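Local coordinates for protein phosphoribosylformylglycinamidine synthase 2 (Thermus thermophilus, PDB 3VIU) that belongs to the PurM-like synthase family, pairing two AIR-synthase-type halves in one chain, and binds adenosine-5'-diphosphate and magnesium, at residues Y198-K203 with M308-K313; R380-P385 with K586-P591; G561-L566 with F663-T668. One frame throughout, in Å; residues are numbered along the deposited sequence.

Interaction 1: Y198-K203 with M308-K313; sequences YYAGAK and MVLVPK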
ATOM      1  N   TYR A 198     -24.221 -18.227   1.054  1.00 23.56           N
ATOM      2  CA  TYR A 198     -25.049 -17.096   0.659  1.00 22.81           C
ATOM      3  C   TYR A 198     -24.344 -16.063  -0.213  1.00 22.07           C
ATOM      4  O   TYR A 198     -23.123 -15.894  -0.157  1.00 22.53           O
ATOM      5  CB  TYR A 198     -25.644 -16.417   1.892  1.00 22.44           C
ATOM      6  CG  TYR A 198     -26.810 -17.165   2.493  1.00 23.94           C
ATOM      7  CD1 TYR A 198     -26.649 -18.444   3.028  1.00 25.60           C
ATOM      8  CD2 TYR A 198     -28.075 -16.586   2.549  1.00 25.49           C
ATOM      9  CE1 TYR A 198     -27.716 -19.124   3.606  1.00 25.75           C
ATOM     10  CE2 TYR A 198     -29.150 -17.255   3.125  1.00 27.17           C
ATOM     11  CZ  TYR A 198     -28.965 -18.522   3.654  1.00 27.38           C
ATOM     12  OH  TYR A 198     -30.029 -19.179   4.238  1.00 27.67           O
ATOM     13  N   TYR A 199     -25.151 -15.382  -1.018  1.00 21.74           N
ATOM     14  CA  TYR A 199     -24.712 -14.352  -1.948  1.00 20.81           C
ATOM     15  C   TYR A 199     -25.472 -13.087  -1.588  1.00 21.95           C
ATOM     16  O   TYR A 199     -26.698 -13.120  -1.458  1.00 22.80           O
ATOM     17  CB  TYR A 199     -25.064 -14.791  -3.375  1.00 20.43           C
ATOM     18  CG  TYR A 199     -24.950 -13.745  -4.469  1.00 17.94           C
ATOM     19  CD1 TYR A 199     -25.674 -12.556  -4.420  1.00 17.99           C
ATOM     20  CD2 TYR A 199     -24.166 -13.984  -5.595  1.00 18.61           C
ATOM     21  CE1 TYR A 199     -25.620 -11.633  -5.472  1.00 20.03           C
ATOM     22  CE2 TYR A 199     -24.104 -13.076  -6.645  1.00 18.33           C
ATOM     23  CZ  TYR A 199     -24.830 -11.904  -6.583  1.00 20.79           C
ATOM     24  OH  TYR A 199     -24.769 -11.011  -7.636  1.00 21.57           O
ATOM     25  N   ALA A 200     -24.749 -11.982  -1.431  1.00 20.14           N
ATOM     26  CA  ALA A 200     -25.363 -10.702  -1.098  1.00 19.39           C
ATOM     27  C   ALA A 200     -24.695  -9.559  -1.850  1.00 17.58           C
ATOM     28  O   ALA A 200     -23.527  -9.646  -2.207  1.00 17.30           O
ATOM     29  CB  ALA A 200     -25.275 -10.458   0.389  1.00 19.73           C
ATOM     30  N   GLY A 201     -25.444  -8.488  -2.082  1.00 17.51           N
ATOM     31  CA  GLY A 201     -24.903  -7.344  -2.798  1.00 19.11           C
ATOM     32  C   GLY A 201     -25.543  -7.134  -4.159  1.00 19.24           C
ATOM     33  O   GLY A 201     -26.673  -7.544  -4.385  1.00 19.23           O
ATOM     34  N   ALA A 202     -24.819  -6.491  -5.066  1.00 20.24           N
ATOM     35  CA  ALA A 202     -25.319  -6.229  -6.410  1.00 21.46           C
ATOM     36  C   ALA A 202     -25.590  -7.531  -7.160  1.00 22.63           C
ATOM     37  O   ALA A 202     -25.092  -8.594  -6.784  1.00 22.25           O
ATOM     38  CB  ALA A 202     -24.304  -5.389  -7.187  1.00 20.10           C
ATOM     39  N   LYS A 203     -26.383  -7.446  -8.221  1.00 22.83           N
ATOM     40  CA  LYS A 203     -26.683  -8.620  -9.017  1.00 25.02           C
ATOM     41  C   LYS A 203     -25.583  -8.783 -10.069  1.00 24.15           C
ATOM     42  O   LYS A 203     -24.984  -7.804 -10.506  1.00 24.68           O
ATOM     43  CB  LYS A 203     -28.071  -8.498  -9.661  1.00 27.53           C
ATOM     44  CG  LYS A 203     -28.407  -7.133 -10.225  1.00 36.20           C
ATOM     45  CD  LYS A 203     -28.694  -6.110  -9.124  1.00 41.19           C
ATOM     46  CE  LYS A 203     -28.860  -4.700  -9.698  1.00 44.07           C
ATOM     47  NZ  LYS A 203     -29.947  -4.596 -10.732  1.00 44.66           N
HETATM   48  N   MSE A 308     -20.746 -10.176  -2.424  1.00 27.94           N
HETATM   49  CA  MSE A 308     -20.158 -10.828  -1.264  1.00 30.95           C
HETATM   50  C   MSE A 308     -20.674 -12.254  -1.044  1.00 30.19           C
HETATM   51  O   MSE A 308     -21.861 -12.537  -1.215  1.00 29.00           O
HETATM   52  CB  MSE A 308     -20.465  -9.977  -0.023  1.00 37.03           C
HETATM   53  CG  MSE A 308     -19.518 -10.161   1.144  1.00 47.23           C
HETATM   54 SE   MSE A 308     -17.832  -9.226   0.859  1.00 63.85          SE
HETATM   55  CE  MSE A 308     -18.206  -7.590   1.841  1.00 57.45           C
ATOM     56  N   VAL A 309     -19.768 -13.145  -0.652  1.00 28.91           N
ATOM     57  CA  VAL A 309     -20.104 -14.533  -0.361  1.00 28.63           C
ATOM     58  C   VAL A 309     -20.065 -14.723   1.163  1.00 27.83           C
ATOM     59  O   VAL A 309     -19.106 -14.304   1.813  1.00 26.51           O
ATOM     60  CB  VAL A 309     -19.082 -15.497  -1.012  1.00 29.98           C
ATOM     61  CG1 VAL A 309     -19.251 -16.896  -0.459  1.00 30.80           C
ATOM     62  CG2 VAL A 309     -19.278 -15.512  -2.518  1.00 30.65           C
ATOM     63  N   LEU A 310     -21.104 -15.332   1.734  1.00 25.60           N
ATOM     64  CA  LEU A 310     -21.130 -15.564   3.178  1.00 23.54           C
ATOM     65  C   LEU A 310     -21.589 -16.978   3.534  1.00 22.93           C
ATOM     66  O   LEU A 310     -22.503 -17.522   2.914  1.00 21.88           O
ATOM     67  CB  LEU A 310     -22.024 -14.537   3.882  1.00 23.60           C
ATOM     68  CG  LEU A 310     -21.687 -13.063   3.641  1.00 23.67           C
ATOM     69  CD1 LEU A 310     -22.382 -12.602   2.380  1.00 22.13           C
ATOM     70  CD2 LEU A 310     -22.135 -12.220   4.809  1.00 23.73           C
ATOM     71  N   VAL A 311     -20.944 -17.562   4.539  1.00 22.46           N
ATOM     72  CA  VAL A 311     -21.254 -18.914   4.992  1.00 21.80           C
ATOM     73  C   VAL A 311     -21.770 -18.842   6.415  1.00 21.64           C
ATOM     74  O   VAL A 311     -20.995 -18.674   7.359  1.00 21.93           O
ATOM     75  CB  VAL A 311     -19.990 -19.812   4.987  1.00 23.64           C
ATOM     76  CG1 VAL A 311     -20.351 -21.236   5.392  1.00 21.69           C
ATOM     77  CG2 VAL A 311     -19.338 -19.790   3.612  1.00 23.81           C
ATOM     78  N   PRO A 312     -23.092 -18.962   6.592  1.00 22.16           N
ATOM     79  CA  PRO A 312     -23.653 -18.901   7.943  1.00 22.35           C
ATOM     80  C   PRO A 312     -23.318 -20.149   8.748  1.00 24.03           C
ATOM     81  O   PRO A 312     -23.221 -21.249   8.194  1.00 22.83           O
ATOM     82  CB  PRO A 312     -25.153 -18.772   7.693  1.00 21.73           C
ATOM     83  CG  PRO A 312     -25.344 -19.581   6.428  1.00 24.27           C
ATOM     84  CD  PRO A 312     -24.148 -19.160   5.578  1.00 22.48           C
ATOM     85  N   LYS A 313     -23.133 -19.967  10.051  1.00 25.20           N
ATOM     86  CA  LYS A 313     -22.840 -21.083  10.942  1.00 27.32           C
ATOM     87  C   LYS A 313     -24.082 -21.959  11.017  1.00 28.26           C
ATOM     88  O   LYS A 313     -25.181 -21.522  10.667  1.00 28.97           O
ATOM     89  CB  LYS A 313     -22.504 -20.580  12.347  1.00 27.55           C
ATOM     90  CG  LYS A 313     -21.196 -19.822  12.460  1.00 28.51           C
ATOM     91  CD  LYS A 313     -20.929 -19.490  13.916  1.00 33.15           C
ATOM     92  CE  LYS A 313     -19.462 -19.219  14.171  1.00 33.84           C
ATOM     93  NZ  LYS A 313     -19.217 -19.144  15.629  1.00 35.12           N
TER

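Interaction 2: R380-P385 with K586-P591; sequences RETPIP and KEFGHP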
ATOM      1  N   ARG A 380      23.873   3.578 -12.824  1.00 12.44           N
ATOM      2  CA  ARG A 380      24.244   3.499 -11.412  1.00 13.39           C
ATOM      3  C   ARG A 380      25.734   3.744 -11.157  1.00 15.31           C
ATOM      4  O   ARG A 380      26.099   4.386 -10.177  1.00 15.77           O
ATOM      5  CB  ARG A 380      23.845   2.133 -10.836  1.00 14.07           C
ATOM      6  CG  ARG A 380      24.216   1.937  -9.368  1.00 14.45           C
ATOM      7  CD  ARG A 380      23.693   0.611  -8.809  1.00 13.24           C
ATOM      8  NE  ARG A 380      24.346  -0.559  -9.386  1.00 11.61           N
ATOM      9  CZ  ARG A 380      23.738  -1.442 -10.174  1.00 13.19           C
ATOM     10  NH1 ARG A 380      22.458  -1.286 -10.486  1.00 15.02           N
ATOM     11  NH2 ARG A 380      24.401  -2.486 -10.646  1.00 10.57           N
ATOM     12  N   GLU A 381      26.586   3.224 -12.040  1.00 16.50           N
ATOM     13  CA  GLU A 381      28.025   3.380 -11.905  1.00 17.49           C
ATOM     14  C   GLU A 381      28.549   4.703 -12.480  1.00 18.10           C
ATOM     15  O   GLU A 381      29.744   4.983 -12.414  1.00 17.49           O
ATOM     16  CB  GLU A 381      28.743   2.200 -12.571  1.00 18.28           C
ATOM     17  CG  GLU A 381      28.400   0.841 -11.960  1.00 20.14           C
ATOM     18  CD  GLU A 381      29.216  -0.307 -12.547  1.00 20.51           C
ATOM     19  OE1 GLU A 381      29.083  -1.445 -12.048  1.00 19.84           O
ATOM     20  OE2 GLU A 381      29.986  -0.078 -13.505  1.00 20.38           O
ATOM     21  N   THR A 382      27.672   5.518 -13.052  1.00 18.37           N
ATOM     22  CA  THR A 382      28.133   6.796 -13.583  1.00 20.47           C
ATOM     23  C   THR A 382      28.550   7.676 -12.405  1.00 20.98           C
ATOM     24  O   THR A 382      27.777   7.893 -11.476  1.00 21.06           O
ATOM     25  CB  THR A 382      27.034   7.527 -14.366  1.00 19.13           C
ATOM     26  OG1 THR A 382      26.561   6.686 -15.418  1.00 22.53           O
ATOM     27  CG2 THR A 382      27.587   8.812 -14.974  1.00 18.49           C
ATOM     28  N   PRO A 383      29.785   8.192 -12.427  1.00 21.11           N
ATOM     29  CA  PRO A 383      30.267   9.046 -11.335  1.00 21.70           C
ATOM     30  C   PRO A 383      29.439  10.319 -11.237  1.00 21.43           C
ATOM     31  O   PRO A 383      29.030  10.869 -12.251  1.00 22.04           O
ATOM     32  CB  PRO A 383      31.714   9.355 -11.741  1.00 20.36           C
ATOM     33  CG  PRO A 383      32.077   8.233 -12.666  1.00 22.75           C
ATOM     34  CD  PRO A 383      30.813   8.042 -13.467  1.00 20.45           C
ATOM     35  N   ILE A 384      29.186  10.788 -10.026  1.00 23.39           N
ATOM     36  CA  ILE A 384      28.431  12.022  -9.874  1.00 27.49           C
ATOM     37  C   ILE A 384      29.417  13.164 -10.101  1.00 28.82           C
ATOM     38  O   ILE A 384      30.429  13.275  -9.411  1.00 29.95           O
ATOM     39  CB  ILE A 384      27.786  12.127  -8.469  1.00 29.45           C
ATOM     40  CG1 ILE A 384      28.800  11.710  -7.405  1.00 33.82           C
ATOM     41  CG2 ILE A 384      26.540  11.239  -8.394  1.00 26.47           C
ATOM     42  CD1 ILE A 384      28.222  11.572  -5.997  1.00 39.61           C
ATOM     43  N   PRO A 385      29.142  14.017 -11.094  1.00 29.45           N
ATOM     44  CA  PRO A 385      29.999  15.155 -11.433  1.00 32.01           C
ATOM     45  C   PRO A 385      29.978  16.278 -10.408  1.00 35.12           C
ATOM     46  O   PRO A 385      29.002  16.442  -9.675  1.00 35.63           O
ATOM     47  CB  PRO A 385      29.432  15.613 -12.765  1.00 30.22           C
ATOM     48  CG  PRO A 385      27.971  15.397 -12.560  1.00 31.17           C
ATOM     49  CD  PRO A 385      27.930  14.015 -11.928  1.00 29.34           C
ATOM     50  N   LYS A 586      18.658  14.731 -14.859  1.00 18.17           N
ATOM     51  CA  LYS A 586      18.833  13.293 -14.994  1.00 19.42           C
ATOM     52  C   LYS A 586      18.920  12.541 -13.668  1.00 18.28           C
ATOM     53  O   LYS A 586      18.992  13.151 -12.595  1.00 16.93           O
ATOM     54  CB  LYS A 586      20.075  13.028 -15.854  1.00 22.74           C
ATOM     55  CG  LYS A 586      20.017  13.767 -17.203  1.00 27.75           C
ATOM     56  CD  LYS A 586      21.043  13.265 -18.217  1.00 31.20           C
ATOM     57  CE  LYS A 586      22.455  13.721 -17.903  1.00 32.51           C
ATOM     58  NZ  LYS A 586      23.423  13.155 -18.886  1.00 34.91           N
ATOM     59  N   GLU A 587      18.874  11.214 -13.747  1.00 16.78           N
ATOM     60  CA  GLU A 587      18.966  10.380 -12.556  1.00 17.62           C
ATOM     61  C   GLU A 587      19.997   9.299 -12.816  1.00 17.75           C
ATOM     62  O   GLU A 587      19.880   8.516 -13.757  1.00 16.87           O
ATOM     63  CB  GLU A 587      17.609   9.757 -12.189  1.00 17.98           C
ATOM     64  CG  GLU A 587      17.134   8.642 -13.094  1.00 23.53           C
ATOM     65  CD  GLU A 587      15.888   7.927 -12.568  1.00 24.88           C
ATOM     66  OE1 GLU A 587      15.486   6.925 -13.194  1.00 26.80           O
ATOM     67  OE2 GLU A 587      15.308   8.361 -11.545  1.00 24.97           O
ATOM     68  N   PHE A 588      21.023   9.275 -11.974  1.00 18.12           N
ATOM     69  CA  PHE A 588      22.105   8.316 -12.118  1.00 18.56           C
ATOM     70  C   PHE A 588      22.889   8.275 -10.816  1.00 17.16           C
ATOM     71  O   PHE A 588      22.549   8.977  -9.872  1.00 19.24           O
ATOM     72  CB  PHE A 588      23.008   8.741 -13.287  1.00 16.04           C
ATOM     73  CG  PHE A 588      23.578  10.126 -13.145  1.00 15.67           C
ATOM     74  CD1 PHE A 588      24.843  10.320 -12.596  1.00 16.23           C
ATOM     75  CD2 PHE A 588      22.853  11.238 -13.564  1.00 15.05           C
ATOM     76  CE1 PHE A 588      25.378  11.610 -12.468  1.00 18.79           C
ATOM     77  CE2 PHE A 588      23.375  12.532 -13.442  1.00 14.66           C
ATOM     78  CZ  PHE A 588      24.639  12.719 -12.895  1.00 16.48           C
ATOM     79  N   GLY A 589      23.934   7.461 -10.764  1.00 16.57           N
ATOM     80  CA  GLY A 589      24.719   7.366  -9.548  1.00 16.60           C
ATOM     81  C   GLY A 589      24.146   6.334  -8.598  1.00 16.28           C
ATOM     82  O   GLY A 589      23.034   5.863  -8.791  1.00 15.53           O
ATOM     83  N   HIS A 590      24.908   5.978  -7.570  1.00 17.86           N
ATOM     84  CA  HIS A 590      24.450   4.998  -6.598  1.00 19.00           C
ATOM     85  C   HIS A 590      23.476   5.635  -5.610  1.00 18.04           C
ATOM     86  O   HIS A 590      23.682   6.760  -5.174  1.00 17.34           O
ATOM     87  CB  HIS A 590      25.637   4.423  -5.822  1.00 22.19           C
ATOM     88  CG  HIS A 590      25.314   3.171  -5.061  1.00 29.04           C
ATOM     89  ND1 HIS A 590      25.362   1.916  -5.633  1.00 29.74           N
ATOM     90  CD2 HIS A 590      24.905   2.983  -3.782  1.00 30.05           C
ATOM     91  CE1 HIS A 590      24.996   1.012  -4.741  1.00 29.25           C
ATOM     92  NE2 HIS A 590      24.713   1.634  -3.611  1.00 30.92           N
ATOM     93  N   PRO A 591      22.378   4.935  -5.277  1.00 17.08           N
ATOM     94  CA  PRO A 591      21.401   5.470  -4.320  1.00 16.29           C
ATOM     95  C   PRO A 591      22.087   5.511  -2.952  1.00 16.45           C
ATOM     96  O   PRO A 591      23.094   4.851  -2.751  1.00 17.25           O
ATOM     97  CB  PRO A 591      20.277   4.441  -4.368  1.00 14.50           C
ATOM     98  CG  PRO A 591      20.338   3.956  -5.763  1.00 13.63           C
ATOM     99  CD  PRO A 591      21.818   3.778  -5.990  1.00 14.89           C
TER

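Interaction 3: G561-L566 with F663-T668; sequences GEVLLL and FTVEKT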
ATOM      1  N   GLY A 561      11.851  28.531  20.959  1.00 20.83           N
ATOM      2  CA  GLY A 561      12.714  28.223  22.088  1.00 18.40           C
ATOM      3  C   GLY A 561      13.074  26.769  22.327  1.00 17.50           C
ATOM      4  O   GLY A 561      13.829  26.459  23.245  1.00 18.73           O
ATOM      5  N   GLU A 562      12.535  25.865  21.521  1.00 17.80           N
ATOM      6  CA  GLU A 562      12.849  24.454  21.685  1.00 16.46           C
ATOM      7  C   GLU A 562      14.193  24.166  21.035  1.00 16.11           C
ATOM      8  O   GLU A 562      14.528  24.752  20.006  1.00 16.57           O
ATOM      9  CB  GLU A 562      11.757  23.585  21.053  1.00 17.14           C
ATOM     10  CG  GLU A 562      10.468  23.529  21.871  1.00 20.89           C
ATOM     11  CD  GLU A 562       9.459  22.518  21.344  1.00 23.08           C
ATOM     12  OE1 GLU A 562       8.540  22.160  22.112  1.00 26.46           O
ATOM     13  OE2 GLU A 562       9.574  22.085  20.173  1.00 23.69           O
ATOM     14  N   VAL A 563      14.978  23.286  21.646  1.00 14.31           N
ATOM     15  CA  VAL A 563      16.272  22.938  21.079  1.00 15.08           C
ATOM     16  C   VAL A 563      16.003  21.948  19.943  1.00 16.09           C
ATOM     17  O   VAL A 563      15.229  21.002  20.103  1.00 15.18           O
ATOM     18  CB  VAL A 563      17.212  22.282  22.126  1.00 14.03           C
ATOM     19  CG1 VAL A 563      18.567  21.989  21.496  1.00 11.90           C
ATOM     20  CG2 VAL A 563      17.381  23.199  23.333  1.00 11.81           C
ATOM     21  N   LEU A 564      16.640  22.185  18.800  1.00 15.79           N
ATOM     22  CA  LEU A 564      16.474  21.347  17.617  1.00 15.50           C
ATOM     23  C   LEU A 564      17.702  20.473  17.373  1.00 13.81           C
ATOM     24  O   LEU A 564      18.790  20.978  17.121  1.00 14.64           O
ATOM     25  CB  LEU A 564      16.205  22.244  16.396  1.00 15.57           C
ATOM     26  CG  LEU A 564      16.194  21.604  14.997  1.00 17.90           C
ATOM     27  CD1 LEU A 564      15.203  20.456  14.959  1.00 14.28           C
ATOM     28  CD2 LEU A 564      15.844  22.667  13.950  1.00 13.28           C
ATOM     29  N   LEU A 565      17.522  19.161  17.445  1.00 13.00           N
ATOM     30  CA  LEU A 565      18.626  18.224  17.243  1.00 14.48           C
ATOM     31  C   LEU A 565      18.460  17.346  15.995  1.00 15.77           C
ATOM     32  O   LEU A 565      17.385  17.275  15.394  1.00 15.96           O
ATOM     33  CB  LEU A 565      18.777  17.293  18.452  1.00 12.48           C
ATOM     34  CG  LEU A 565      19.039  17.827  19.854  1.00 15.29           C
ATOM     35  CD1 LEU A 565      17.752  18.417  20.457  1.00 15.33           C
ATOM     36  CD2 LEU A 565      19.534  16.674  20.718  1.00 16.01           C
ATOM     37  N   LEU A 566      19.538  16.656  15.633  1.00 15.95           N
ATOM     38  CA  LEU A 566      19.525  15.770  14.489  1.00 14.85           C
ATOM     39  C   LEU A 566      20.236  14.469  14.831  1.00 15.73           C
ATOM     40  O   LEU A 566      21.391  14.482  15.259  1.00 15.85           O
ATOM     41  CB  LEU A 566      20.198  16.464  13.308  1.00 16.03           C
ATOM     42  CG  LEU A 566      20.306  15.802  11.928  1.00 18.98           C
ATOM     43  CD1 LEU A 566      21.620  15.062  11.811  1.00 18.67           C
ATOM     44  CD2 LEU A 566      19.117  14.889  11.689  1.00 16.81           C
ATOM     45  N   PHE A 663      14.405  16.338  15.703  1.00 12.10           N
ATOM     46  CA  PHE A 663      13.431  16.432  16.789  1.00 12.64           C
ATOM     47  C   PHE A 663      13.791  17.561  17.742  1.00 13.98           C
ATOM     48  O   PHE A 663      14.930  18.025  17.768  1.00 12.19           O
ATOM     49  CB  PHE A 663      13.312  15.105  17.545  1.00 13.49           C
ATOM     50  CG  PHE A 663      14.459  14.813  18.463  1.00 13.15           C
ATOM     51  CD1 PHE A 663      14.322  14.972  19.836  1.00 15.66           C
ATOM     52  CD2 PHE A 663      15.673  14.372  17.961  1.00 12.17           C
ATOM     53  CE1 PHE A 663      15.375  14.695  20.695  1.00 14.25           C
ATOM     54  CE2 PHE A 663      16.728  14.095  18.808  1.00 14.17           C
ATOM     55  CZ  PHE A 663      16.579  14.257  20.180  1.00 15.46           C
ATOM     56  N   THR A 664      12.808  18.021  18.508  1.00 15.60           N
ATOM     57  CA  THR A 664      13.045  19.108  19.440  1.00 16.44           C
ATOM     58  C   THR A 664      12.744  18.694  20.875  1.00 18.79           C
ATOM     59  O   THR A 664      11.888  17.841  21.127  1.00 21.23           O
ATOM     60  CB  THR A 664      12.185  20.323  19.092  1.00 16.60           C
ATOM     61  OG1 THR A 664      10.838  20.082  19.500  1.00 17.57           O
ATOM     62  CG2 THR A 664      12.204  20.577  17.595  1.00 15.06           C
ATOM     63  N   VAL A 665      13.459  19.302  21.814  1.00 18.26           N
ATOM     64  CA  VAL A 665      13.282  19.010  23.233  1.00 16.52           C
ATOM     65  C   VAL A 665      13.106  20.328  23.954  1.00 17.44           C
ATOM     66  O   VAL A 665      13.501  21.378  23.447  1.00 16.63           O
ATOM     67  CB  VAL A 665      14.531  18.311  23.842  1.00 15.15           C
ATOM     68  CG1 VAL A 665      14.792  17.008  23.139  1.00 16.07           C
ATOM     69  CG2 VAL A 665      15.745  19.212  23.719  1.00 12.29           C
ATOM     70  N   GLU A 666      12.506  20.289  25.134  1.00 19.46           N
ATOM     71  CA  GLU A 666      12.359  21.518  25.883  1.00 21.49           C
ATOM     72  C   GLU A 666      13.743  21.760  26.477  1.00 21.94           C
ATOM     73  O   GLU A 666      14.423  20.827  26.894  1.00 19.97           O
ATOM     74  CB  GLU A 666      11.290  21.372  26.970  1.00 24.59           C
ATOM     75  CG  GLU A 666      10.980  22.660  27.730  1.00 28.54           C
ATOM     76  CD  GLU A 666      11.940  22.913  28.891  1.00 33.15           C
ATOM     77  OE1 GLU A 666      11.894  24.020  29.475  1.00 36.38           O
ATOM     78  OE2 GLU A 666      12.732  22.001  29.228  1.00 33.57           O
ATOM     79  N   LYS A 667      14.153  23.020  26.453  1.00 24.23           N
ATOM     80  CA  LYS A 667      15.437  23.506  26.953  1.00 26.44           C
ATOM     81  C   LYS A 667      16.057  22.718  28.118  1.00 27.87           C
ATOM     82  O   LYS A 667      17.186  22.227  28.025  1.00 25.44           O
ATOM     83  CB  LYS A 667      15.236  24.962  27.359  1.00 28.55           C
ATOM     84  CG  LYS A 667      16.442  25.854  27.312  1.00 31.07           C
ATOM     85  CD  LYS A 667      15.971  27.301  27.175  1.00 34.44           C
ATOM     86  CE  LYS A 667      14.885  27.633  28.200  1.00 37.21           C
ATOM     87  NZ  LYS A 667      14.235  28.955  27.952  1.00 39.30           N
ATOM     88  N   THR A 668      15.314  22.596  29.210  1.00 28.65           N
ATOM     89  CA  THR A 668      15.808  21.899  30.393  1.00 31.32           C
ATOM     90  C   THR A 668      15.786  20.367  30.295  1.00 32.80           C
ATOM     91  O   THR A 668      15.928  19.672  31.306  1.00 34.89           O
ATOM     92  CB  THR A 668      15.020  22.347  31.658  1.00 30.69           C
ATOM     93  OG1 THR A 668      13.651  21.928  31.560  1.00 30.58           O
ATOM     94  CG2 THR A 668      15.053  23.861  31.789  1.00 29.20           C
TER

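Interaction 1: Y198-K203 with M308-K313
With CG of Y198 set beside its own backbone N and anti to the carbonyl carbon (chi1 -77°), the phenol ring stands where the pyrrolidine of P312 can meet it, and the two side chains cross at about a right angle. CD1 of Y198 lies 3.6 Å from CD of P312, while CE1 of Y198 comes 3.7 Å from CG of P312, an apolar touch oblique to the ring. L310, whose chi1 of -56° also puts CG beside the backbone N, sends CD1 to within 4.1 Å of CB of A200 on the same face of the sheet. On the other face, Y199 and V309 form a non-hydrogen-bonded pair where contact runs through the main chain, CA-H of V309 meeting Y198 O with V309 CA 3.3 Å away. The backbones do the binding: the hydrogen-bonded pairs Y198–L310 and A200–M308 each exchange two bonds. Shortest is Y198 N to L310 O at 2.6 Å, and L310 N returns a straighter one to Y198 O, 2.8 Å long at 166°. Helix 317-326 covers the face of Y198, A200 and L310; E321 of this helix takes a hydrogen bond with the phenol OH of Y198, and F324 touches A200 and L310. Helix 264-275 packs on V309. The arrangement is an antiparallel ladder between neighbouring strands 196-201 and 307-312 of the mixed sheet in the first AIR-synthase C-terminal-type domain.

Interaction 2: R380-P385 with K586-P591
F588 points the edge of its ring at the 380-385 segment, and P385 comes from the opposite direction to meet it: CE1 of F588 lies 3.5 Å from CD of P385, near the ring plane. The carbonyl O of P383 also sits at this edge, 3.7 Å from CE1 of F588. Farther round the ring, the methyl CG2 of T382 lies 3.9 Å from CD1 of F588, the two side chains crossing at about a right angle. With CG of F588 between its backbone N and carbonyl carbon (chi1 57°), the ring is carried toward P385 and T382. CG2 of I384 adds a looser apolar touch to the ring.

At the other end, R380 and H590 run side by side in the same direction. The aliphatic part of the arginine makes the contact, with CD of R380 3.8 Å from ND1 of H590, and the guanidinium and imidazole planes stand 88° apart. Between the F588 cluster and the R380–H590 pair, G589 brings its main chain against R380, with R380 O 3.2 Å from G589 C.

Farther out, the guanidinium of R380 forms a salt bridge with E372 and a hydrogen bond to the carbonyl of L456, while OG1 of T382 bonds to the carbonyl of R378. The backbone of G589 is hydrogen-bonded to that of L379, and the ring of H590 meets that of H457 at about 90°. With no hydrogen bond between them, the segments meet by van der Waals packing; NH1 and NH2 of R380 and OG1 of T382 find partners outside.

Interaction 3: G561-L566 with F663-T668
F663 and L565 form a hydrogen-bonded antiparallel pair in which each backbone N-H is matched with the partner's carbonyl. L565 N reaches F663 O at 2.8 Å and 172°, the straightest of the four backbone bonds; the return bond from F663 N to L565 O is 3.1 Å long. V563 and V665 repeat the exchange two residues along each strand: V563 N gives to V665 O and V665 N gives to V563 O, both at 3.0 Å. The carbonyl of V563 takes a second, weaker contact from the CA-H of T664, with T664 CA 3.0 Å from V563 O. L564 and T664, the non-hydrogen-bonded pair between these two, turn their backbone polar groups outward: L564 bonds with G688 and T664 with T617, while the carbonyl of T664 also accepts from OG1 of T615.

A side-chain bond is modelled from OG1 of T664 to OE2 of E562, but it is very short and the place of the hydroxyl is uncertain. The backbone N of E562 is hydrogen-bonded to OG1 of T690.

Apolar groups fill the face of V563, L565, F663 and V665. CB of L565 lies 3.8 Å from CE2 of F663, and CD1 of L565 reaches CG2 of V665 at 3.9 Å. The latter methyl also meets CB of V563; with CG1 of V665 beside the backbone N (chi1 -60°), CG2 falls between the backbone N and the carbonyl carbon, within touch of both.

Helix 670-679 packs on this face through L670, A673 and T674. Within the mixed sheet, strand 563-567 is flanked by 661-665 and 684-690, and strand 661-665 by 563-567 and the outermost strand 618-620.

Interactions 1 and 3 occupy matching places in two seven-stranded sheets of identical strand order: each joins the first strand of its sheet to the fourth, next to an outermost strand, in the two C-terminal-type AIR-synthase domains. The centres of interactions 1 and 3 lie about 56 Å apart on opposite sides of the chain's centre, consistent with an internally duplicated architecture. Interaction 1 closes before the others open. Interactions 2 and 3 alternate along the chain, with centres about 36 Å apart and nearest atoms about 18 Å apart. Interaction 2 ties the loop following helix 374-380 to a loop of the second half, so the connection between halves packs against the domain that contains interaction 3.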